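Local coordinates for protein transcriptional regulator (PDB 4YV9) that probably binds DNA as a quorum-sensing transcriptional regulator whose activity responds to short SHP pheromone peptides, and which here holds a cyclic peptide inhibitor, at residues Thr182-Thr185 / Gln186-Asn190; Glu218-Phe221 / Tyr222-Thr225. One frame throughout, in Å; residues are numbered along the deposited sequence.

Contact 1 of 2, residues Thr182-Thr185 / Gln186-Asn190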
ATOM      1  N   THR B 182      -1.266  -5.414   5.025  1.00 32.33           N
ATOM      2  CA  THR B 182      -1.128  -6.494   4.060  1.00 31.72           C
ATOM      3  C   THR B 182      -0.050  -7.489   4.520  1.00 34.92           C
ATOM      4  O   THR B 182      -0.259  -8.715   4.481  1.00 34.57           O
ATOM      5  CB  THR B 182      -0.833  -5.915   2.662  1.00 34.31           C
ATOM      6  OG1 THR B 182      -2.003  -5.222   2.208  1.00 34.06           O
ATOM      7  CG2 THR B 182      -0.521  -7.007   1.667  1.00 30.99           C
ATOM      8  N   LEU B 183       1.072  -6.974   5.006  1.00 35.57           N
ATOM      9  CA  LEU B 183       2.114  -7.846   5.550  1.00 36.26           C
ATOM     10  C   LEU B 183       1.599  -8.657   6.740  1.00 38.55           C
ATOM     11  O   LEU B 183       1.803  -9.872   6.794  1.00 34.76           O
ATOM     12  CB  LEU B 183       3.358  -7.043   5.962  1.00 35.95           C
ATOM     13  CG  LEU B 183       4.235  -6.528   4.816  1.00 42.27           C
ATOM     14  CD1 LEU B 183       5.219  -5.475   5.287  1.00 40.11           C
ATOM     15  CD2 LEU B 183       4.980  -7.682   4.184  1.00 45.28           C
ATOM     16  N   VAL B 184       0.959  -7.992   7.700  1.00 34.08           N
ATOM     17  CA  VAL B 184       0.400  -8.704   8.855  1.00 36.79           C
ATOM     18  C   VAL B 184      -0.576  -9.812   8.417  1.00 36.92           C
ATOM     19  O   VAL B 184      -0.618 -10.903   9.010  1.00 32.91           O
ATOM     20  CB  VAL B 184      -0.323  -7.742   9.821  1.00 34.94           C
ATOM     21  CG1 VAL B 184      -1.144  -8.531  10.836  1.00 33.68           C
ATOM     22  CG2 VAL B 184       0.689  -6.843  10.536  1.00 36.83           C
ATOM     23  N   THR B 185      -1.346  -9.537   7.368  1.00 33.48           N
ATOM     24  CA  THR B 185      -2.289 -10.526   6.854  1.00 31.12           C
ATOM     25  C   THR B 185      -1.532 -11.735   6.300  1.00 31.23           C
ATOM     26  O   THR B 185      -1.865 -12.884   6.599  1.00 36.33           O
ATOM     27  CB  THR B 185      -3.205  -9.912   5.777  1.00 27.98           C
ATOM     28  OG1 THR B 185      -3.889  -8.772   6.334  1.00 32.32           O
ATOM     29  CG2 THR B 185      -4.222 -10.932   5.309  1.00 31.88           C
ATOM     30  N   GLN B 186      -0.485 -11.472   5.524  1.00 32.43           N
ATOM     31  CA  GLN B 186       0.329 -12.543   4.968  1.00 37.84           C
ATOM     32  C   GLN B 186       0.974 -13.403   6.055  1.00 40.59           C
ATOM     33  O   GLN B 186       0.949 -14.630   5.968  1.00 38.11           O
ATOM     34  CB  GLN B 186       1.390 -11.956   4.034  1.00 34.61           C
ATOM     35  CG  GLN B 186       0.782 -11.422   2.735  1.00 39.58           C
ATOM     36  CD  GLN B 186       1.713 -10.489   1.949  1.00 47.59           C
ATOM     37  OE1 GLN B 186       2.742 -10.030   2.456  1.00 51.08           O
ATOM     38  NE2 GLN B 186       1.330 -10.186   0.711  1.00 40.54           N
ATOM     39  N   LEU B 187       1.528 -12.775   7.090  1.00 35.59           N
ATOM     40  CA  LEU B 187       2.170 -13.540   8.159  1.00 37.44           C
ATOM     41  C   LEU B 187       1.162 -14.303   9.024  1.00 38.39           C
ATOM     42  O   LEU B 187       1.495 -15.341   9.599  1.00 42.52           O
ATOM     43  CB  LEU B 187       3.015 -12.622   9.044  1.00 36.20           C
ATOM     44  CG  LEU B 187       4.294 -12.046   8.424  1.00 37.97           C
ATOM     45  CD1 LEU B 187       5.179 -11.514   9.534  1.00 45.82           C
ATOM     46  CD2 LEU B 187       5.050 -13.086   7.585  1.00 39.24           C
ATOM     47  N   SER B 188      -0.062 -13.786   9.133  1.00 36.39           N
ATOM     48  CA  SER B 188      -1.104 -14.490   9.874  1.00 36.57           C
ATOM     49  C   SER B 188      -1.479 -15.763   9.128  1.00 37.46           C
ATOM     50  O   SER B 188      -1.631 -16.826   9.735  1.00 37.80           O
ATOM     51  CB  SER B 188      -2.346 -13.612  10.083  1.00 37.83           C
ATOM     52  OG  SER B 188      -2.030 -12.456  10.842  1.00 37.70           O
ATOM     53  N   ILE B 189      -1.630 -15.647   7.813  1.00 32.98           N
ATOM     54  CA  ILE B 189      -1.892 -16.815   6.979  1.00 35.12           C
ATOM     55  C   ILE B 189      -0.753 -17.841   7.093  1.00 38.33           C
ATOM     56  O   ILE B 189      -1.005 -19.043   7.192  1.00 41.74           O
ATOM     57  CB  ILE B 189      -2.109 -16.407   5.505  1.00 38.53           C
ATOM     58  CG1 ILE B 189      -3.405 -15.588   5.383  1.00 37.42           C
ATOM     59  CG2 ILE B 189      -2.158 -17.648   4.598  1.00 44.12           C
ATOM     60  CD1 ILE B 189      -3.630 -14.969   4.026  1.00 38.74           C
ATOM     61  N   ASN B 190       0.489 -17.358   7.102  1.00 41.18           N
ATOM     62  CA  ASN B 190       1.668 -18.211   7.291  1.00 42.17           C
ATOM     63  C   ASN B 190       1.575 -18.991   8.603  1.00 44.07           C
ATOM     64  O   ASN B 190       1.879 -20.177   8.657  1.00 41.99           O
ATOM     65  CB  ASN B 190       2.954 -17.368   7.256  1.00 41.67           C
ATOM     66  CG  ASN B 190       4.228 -18.222   7.279  1.00 55.89           C
ATOM     67  OD1 ASN B 190       4.500 -18.973   6.345  1.00 52.21           O
ATOM     68  ND2 ASN B 190       5.021 -18.085   8.338  1.00 58.06           N
TER
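Gln-186 lies back along its helix toward Thr-182 and Leu-183, one turn or a little less earlier. Its CG stands beside the backbone N (chi1 -71°), turning the chain that way, and the extended run beyond CG brings the amide up against both earlier side chains, its two ends reaching one each and the chain crossing both at a slant. Gln-186 NE2 comes to the methyl CG2 of Thr-182 at 3.8 Å, while its OE1 lies 3.7 Å from CD2 of Leu-183. On roughly the other side of the helix, Ser-188 folds its hydroxyl back onto the main chain: Ser-188 OG donates to Val-184 O over 2.8 Å. Val-184 O also takes the helical bond from Ser-188 N at 2.9 Å, and the two donors approach from opposite faces of the carbonyl plane. Ile-189 brings CG1 to 3.3 Å from Thr-185 O, this arm lying against the carbonyl.

Around this turn Val-184 and Leu-187 meet Met-167 of helix 157-169, where apolar side chains suit the buried surface; Leu-187, with Leu-183 and Gln-186, also packs on the bound peptide. Glutamine is long enough to reach Glu-223 OE2, and Thr-182 has Asn-220 as outside partner. OE1 of Gln-186 is buried with no polar partner in the model, so NE2 probably carries most of the amide's polar hold; Ser-188 satisfies its buried hydroxyl within the helix.

Contact 2 of 2, residues Glu218-Phe221 / Tyr222-Thr225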
ATOM      1  N   GLU B 218     -11.501  -4.857   1.987  1.00 38.13           N
ATOM      2  CA  GLU B 218     -10.191  -4.660   1.378  1.00 41.48           C
ATOM      3  C   GLU B 218     -10.173  -5.326   0.005  1.00 41.45           C
ATOM      4  O   GLU B 218     -11.083  -6.080  -0.332  1.00 34.50           O
ATOM      5  CB  GLU B 218      -9.063  -5.237   2.249  1.00 39.93           C
ATOM      6  CG  GLU B 218      -8.925  -4.620   3.639  1.00 46.28           C
ATOM      7  CD  GLU B 218      -8.281  -3.242   3.633  1.00 48.66           C
ATOM      8  OE1 GLU B 218      -7.842  -2.782   2.554  1.00 44.43           O
ATOM      9  OE2 GLU B 218      -8.231  -2.612   4.714  1.00 48.05           O
ATOM     10  N   LEU B 219      -9.149  -5.035  -0.790  1.00 38.60           N
ATOM     11  CA  LEU B 219      -8.975  -5.739  -2.054  1.00 40.47           C
ATOM     12  C   LEU B 219      -8.178  -6.990  -1.736  1.00 36.80           C
ATOM     13  O   LEU B 219      -8.763  -8.010  -1.400  1.00 36.90           O
ATOM     14  CB  LEU B 219      -8.285  -4.862  -3.095  1.00 37.60           C
ATOM     15  CG  LEU B 219      -9.133  -3.635  -3.460  1.00 44.35           C
ATOM     16  CD1 LEU B 219      -8.359  -2.688  -4.362  1.00 47.19           C
ATOM     17  CD2 LEU B 219     -10.441  -4.070  -4.103  1.00 45.23           C
ATOM     18  N   ASN B 220      -6.854  -6.902  -1.805  1.00 31.08           N
ATOM     19  CA  ASN B 220      -6.007  -7.980  -1.296  1.00 34.41           C
ATOM     20  C   ASN B 220      -6.366  -9.349  -1.883  1.00 33.95           C
ATOM     21  O   ASN B 220      -6.548 -10.320  -1.141  1.00 31.15           O
ATOM     22  CB  ASN B 220      -6.101  -8.049   0.237  1.00 33.74           C
ATOM     23  CG  ASN B 220      -5.299  -6.958   0.916  1.00 47.40           C
ATOM     24  OD1 ASN B 220      -5.820  -6.225   1.750  1.00 56.46           O
ATOM     25  ND2 ASN B 220      -4.033  -6.829   0.538  1.00 48.14           N
ATOM     26  N   PHE B 221      -6.514  -9.424  -3.202  1.00 31.84           N
ATOM     27  CA  PHE B 221      -6.959 -10.683  -3.796  1.00 31.94           C
ATOM     28  C   PHE B 221      -5.898 -11.784  -3.663  1.00 33.07           C
ATOM     29  O   PHE B 221      -6.240 -12.963  -3.630  1.00 34.53           O
ATOM     30  CB  PHE B 221      -7.322 -10.503  -5.268  1.00 36.16           C
ATOM     31  CG  PHE B 221      -8.716  -9.986  -5.508  1.00 35.82           C
ATOM     32  CD1 PHE B 221      -9.380  -9.223  -4.555  1.00 37.57           C
ATOM     33  CD2 PHE B 221      -9.353 -10.247  -6.714  1.00 37.04           C
ATOM     34  CE1 PHE B 221     -10.648  -8.727  -4.804  1.00 38.67           C
ATOM     35  CE2 PHE B 221     -10.637  -9.770  -6.961  1.00 40.17           C
ATOM     36  CZ  PHE B 221     -11.284  -9.012  -6.003  1.00 42.83           C
ATOM     37  N   TYR B 222      -4.619 -11.424  -3.601  1.00 34.13           N
ATOM     38  CA  TYR B 222      -3.606 -12.466  -3.435  1.00 35.05           C
ATOM     39  C   TYR B 222      -3.806 -13.185  -2.108  1.00 38.16           C
ATOM     40  O   TYR B 222      -3.801 -14.413  -2.032  1.00 34.29           O
ATOM     41  CB  TYR B 222      -2.193 -11.896  -3.510  1.00 31.75           C
ATOM     42  CG  TYR B 222      -1.164 -12.891  -3.044  1.00 37.77           C
ATOM     43  CD1 TYR B 222      -0.920 -14.054  -3.776  1.00 44.09           C
ATOM     44  CD2 TYR B 222      -0.458 -12.693  -1.869  1.00 40.59           C
ATOM     45  CE1 TYR B 222       0.014 -14.975  -3.364  1.00 46.04           C
ATOM     46  CE2 TYR B 222       0.487 -13.621  -1.444  1.00 44.76           C
ATOM     47  CZ  TYR B 222       0.713 -14.757  -2.194  1.00 50.36           C
ATOM     48  OH  TYR B 222       1.644 -15.690  -1.792  1.00 57.39           O
ATOM     49  N   GLU B 223      -4.000 -12.415  -1.051  1.00 34.78           N
ATOM     50  CA  GLU B 223      -4.189 -13.020   0.254  1.00 34.02           C
ATOM     51  C   GLU B 223      -5.516 -13.755   0.325  1.00 32.34           C
ATOM     52  O   GLU B 223      -5.605 -14.773   0.971  1.00 33.79           O
ATOM     53  CB  GLU B 223      -4.106 -11.956   1.357  1.00 34.92           C
ATOM     54  CG  GLU B 223      -2.716 -11.337   1.487  1.00 34.35           C
ATOM     55  CD  GLU B 223      -2.424 -10.294   0.409  1.00 38.64           C
ATOM     56  OE1 GLU B 223      -3.394  -9.744  -0.176  1.00 40.36           O
ATOM     57  OE2 GLU B 223      -1.229 -10.014   0.169  1.00 38.16           O
ATOM     58  N   LYS B 224      -6.552 -13.223  -0.320  1.00 32.11           N
ATOM     59  CA  LYS B 224      -7.843 -13.913  -0.350  1.00 33.95           C
ATOM     60  C   LYS B 224      -7.752 -15.260  -1.082  1.00 32.47           C
ATOM     61  O   LYS B 224      -8.427 -16.223  -0.710  1.00 32.24           O
ATOM     62  CB  LYS B 224      -8.898 -13.039  -1.012  1.00 31.21           C
ATOM     63  CG  LYS B 224      -9.312 -11.838  -0.148  1.00 39.32           C
ATOM     64  CD  LYS B 224     -10.293 -10.946  -0.887  1.00 33.36           C
ATOM     65  CE  LYS B 224     -10.947  -9.932   0.073  1.00 39.41           C
ATOM     66  NZ  LYS B 224     -11.604  -8.851  -0.692  1.00 33.69           N
ATOM     67  N   THR B 225      -6.928 -15.309  -2.125  1.00 33.21           N
ATOM     68  CA  THR B 225      -6.778 -16.545  -2.899  1.00 37.27           C
ATOM     69  C   THR B 225      -6.022 -17.596  -2.100  1.00 36.39           C
ATOM     70  O   THR B 225      -6.422 -18.760  -2.062  1.00 36.63           O
ATOM     71  CB  THR B 225      -6.049 -16.308  -4.210  1.00 37.56           C
ATOM     72  OG1 THR B 225      -6.798 -15.387  -5.006  1.00 36.19           O
ATOM     73  CG2 THR B 225      -5.871 -17.626  -4.976  1.00 37.51           C
TER
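Lys-224 sets CG beside its backbone N (chi1 -71°) and then runs almost fully extended, so its chain travels back past the start of its own helix to the loop before it. There Lys-224 NZ donates to Glu-218 O at 2.8 Å, from above that carbonyl plane, and to Leu-219 O at 3.0 Å, in plane and on a lone pair. On the way, Lys-224 CG passes 3.3 Å from Asn-220 O and Lys-224 CD lies 4.2 Å from CD1 of Phe-221. A long, flexible lysine suits this span, its methylenes following the backbone while its charge meets two carbonyls.

Glu-223 instead bends at chi2 (78°), curling its carboxylate back to Asn-220. Asn-220 ND2 gives Glu-223 OE1 a weak bond of 3.1 Å, with the amide and carboxylate planes nearly perpendicular (88°). ND2 also bonds Thr-182 OG1, and Glu-223 OE2 takes NE2 of Gln-186, both on helix 179-197. Asn-220 occupies the N-cap position, but its side chain makes no capping bond; its carbonyl receives Lys-224 N. One residue on, Phe-221 O is gripped by both Thr-225 N and Thr-225 OG1, the hydroxyl at 2.8 Å, from opposite faces of its plane; threonine thereby buries its hydroxyl at little polar cost.

Tyr-222 and Phe-221 form edge-to-face pairs with Phe-221 and Tyr-222 of the second subunit, whose Glu-259 forms a salt bridge with Lys-224. Within the chain this loop-to-helix junction lies between helices: Glu-223 packs on helix 179-197, Leu-215 of helix 201-215 touches Lys-224, and Thr-225 rests on helix 242-256.

In the fold
Contacts 1 and 2 lie with their centres about 11 Å apart, and polar side chains join helix 179-197 to the start of helix 221-236. Gln-186 NE2 meets Glu-223 OE2 at 2.6 Å, a probable hydrogen bond, and Thr-182 OG1 probably bonds Asn-220 ND2 at 3.1 Å; beside them CD1 of Ile-189 packs on Glu-223 O at 3.6 Å. Glu-223 and Asn-220 thus link contact 2 internally and also tie it to contact 1. Both contacts border bound peptide: Leu-183, Gln-186, Leu-187 and Asn-190 pack on it from residues 182-190, while Leu-219 packs on one bound peptide and the hydroxyl of Tyr-222 bonds the backbone of another. Gln-186 also packs on Leu-219 of the second subunit, bringing peptide and dimer surfaces together.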